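Long-range contact in Glyoxalase/bleomycin resisance protein/dioxygenase (Streptomyces sp. CB03234, PDB 5UJP), which belongs to the glyoxalase/bleomycin resistance/dioxygenase superfamily, binds calcium and riboflavin, and may act as a dioxygenase: residues A[7-12]-A[106-111]. Numbering follows the deposited sequence.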
loop_
_atom_site.group_PDB
_atom_site.type_symbol
_atom_site.label_atom_id
_atom_site.label_comp_id
_atom_site.label_asym_id
_atom_site.label_seq_id
_atom_site.Cartn_x
_atom_site.Cartn_y
_atom_site.Cartn_z
ATOM N N VAL A 7 5.108 2.845 5.060
ATOM C CA VAL A 7 5.116 4.285 4.823
ATOM C C VAL A 7 6.512 4.790 5.176
ATOM O O VAL A 7 6.953 4.587 6.316
ATOM C CB VAL A 7 4.051 4.970 5.685
ATOM C CG1 VAL A 7 4.102 6.485 5.448
ATOM C CG2 VAL A 7 2.662 4.395 5.342
ATOM N N PRO A 8 7.214 5.456 4.259
ATOM C CA PRO A 8 8.595 5.890 4.556
ATOM C C PRO A 8 8.592 7.194 5.349
ATOM O O PRO A 8 8.138 8.246 4.862
ATOM C CB PRO A 8 9.202 6.084 3.160
ATOM C CG PRO A 8 8.037 6.487 2.337
ATOM C CD PRO A 8 6.853 5.725 2.859
ATOM N N VAL A 9 9.166 7.138 6.567
ATOM C CA VAL A 9 9.215 8.309 7.438
ATOM C C VAL A 9 10.664 8.610 7.817
ATOM O O VAL A 9 11.552 7.765 7.707
ATOM C CB VAL A 9 8.341 8.128 8.701
ATOM C CG1 VAL A 9 6.854 7.820 8.312
ATOM C CG2 VAL A 9 8.955 7.068 9.605
ATOM N N SER A 10 10.897 9.861 8.236
ATOM C CA SER A 10 12.246 10.268 8.625
ATOM C C SER A 10 12.502 10.119 10.112
ATOM O O SER A 10 13.655 9.938 10.524
ATOM C CB SER A 10 12.517 11.727 8.237
ATOM O OG SER A 10 11.687 12.629 8.946
ATOM N N ASP A 11 11.468 10.258 10.927
ATOM C CA ASP A 11 11.576 10.203 12.376
ATOM C C ASP A 11 10.391 9.381 12.868
ATOM O O ASP A 11 9.236 9.826 12.788
ATOM C CB ASP A 11 11.564 11.625 12.949
ATOM C CG ASP A 11 11.790 11.657 14.446
ATOM O OD1 ASP A 11 11.156 10.864 15.171
ATOM O OD2 ASP A 11 12.602 12.498 14.913
ATOM N N GLN A 12 10.674 8.170 13.357
ATOM C CA GLN A 12 9.587 7.263 13.715
ATOM C C GLN A 12 8.800 7.752 14.921
ATOM O O GLN A 12 7.608 7.468 15.021
ATOM C CB GLN A 12 10.128 5.868 13.984
ATOM C CG GLN A 12 10.600 5.179 12.701
ATOM C CD GLN A 12 11.127 3.779 12.967
ATOM O OE1 GLN A 12 12.101 3.609 13.678
ATOM N NE2 GLN A 12 10.468 2.765 12.377
ATOM N N ASP A 106 6.235 14.297 6.974
ATOM C CA ASP A 106 7.282 14.200 5.965
ATOM C C ASP A 106 6.775 14.518 4.576
ATOM O O ASP A 106 7.590 14.659 3.654
ATOM C CB ASP A 106 7.882 12.799 5.912
ATOM C CG ASP A 106 8.742 12.489 7.095
ATOM O OD1 ASP A 106 9.712 13.243 7.314
ATOM O OD2 ASP A 106 8.417 11.522 7.821
ATOM N N GLY A 107 5.445 14.567 4.393
ATOM C CA GLY A 107 4.885 14.786 3.079
ATOM C C GLY A 107 4.244 13.576 2.437
ATOM O O GLY A 107 3.731 13.698 1.320
ATOM N N ASN A 108 4.230 12.424 3.109
ATOM C CA ASN A 108 3.474 11.288 2.573
ATOM C C ASN A 108 2.010 11.669 2.485
ATOM O O ASN A 108 1.468 12.276 3.407
ATOM C CB ASN A 108 3.606 10.082 3.512
ATOM C CG ASN A 108 5.002 9.556 3.594
ATOM O OD1 ASN A 108 5.575 9.169 2.556
ATOM N ND2 ASN A 108 5.558 9.484 4.807
ATOM N N VAL A 109 1.362 11.318 1.384
ATOM C CA VAL A 109 -0.043 11.663 1.184
ATOM C C VAL A 109 -0.882 10.425 1.468
ATOM O O VAL A 109 -0.686 9.358 0.844
ATOM C CB VAL A 109 -0.309 12.148 -0.253
ATOM C CG1 VAL A 109 -1.793 12.511 -0.437
ATOM C CG2 VAL A 109 0.549 13.367 -0.574
ATOM N N ILE A 110 -1.823 10.570 2.387
ATOM C CA ILE A 110 -2.760 9.509 2.766
ATOM C C ILE A 110 -4.115 9.916 2.204
ATOM O O ILE A 110 -4.568 11.035 2.451
ATOM C CB ILE A 110 -2.845 9.340 4.297
ATOM C CG1 ILE A 110 -1.425 9.196 4.897
ATOM C CG2 ILE A 110 -3.843 8.232 4.644
ATOM C CD1 ILE A 110 -0.688 7.939 4.448
ATOM N N GLY A 111 -4.740 9.045 1.418
ATOM C CA GLY A 111 -6.074 9.290 0.893
ATOM C C GLY A 111 -7.129 8.537 1.683
ATOM O O GLY A 111 -6.894 7.430 2.163
HETATM O O HOH W 1 8.857 11.863 10.723
#
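Polar side chains of Asp106 and Asn108, in the turn that leads into strand 109-113, reach the backbone and Ser10 hydroxyl where strand 3-8 runs out toward helix 12-23, joining the two four-stranded βαβββ halves of this vicinal-oxygen-chelate fold. The carboxylate of Asp106 takes Ser10 with both oxygens: OD1 accepts from Ser10 OG at 2.6 Å on its syn lone pair, while Ser10 N approaches OD2 from above the carboxylate plane at 3.0 Å. Chi1 of 65° sets Ser10 OG between its own N and carbonyl carbon, facing OD1. Water 1 donates to both Asp106 OD2 and Asp11 O, extending the link to the residue that caps the helix through Lys14 N. Deeper in, Asn108 ND2 gives Pro8 O a nearly straight bond of 2.9 Å (171°); Pro8 O lies in the amide plane of Asn108, whereas ND2 sits above the Pro8 carbonyl plane. Val7 CG1 packs 3.4 Å from Asn108 ND2, and Pro8 CG lies 3.6 Å from Asn108 OD1. Asn108 ND2 has its stronger partner in Asp104 OD2, and Leu64 N donates to Asn108 OD1, which should fix the amide's rotation. The buried Asn108 amide is thus satisfied, and donors around Asp106 probably favour its ionised form.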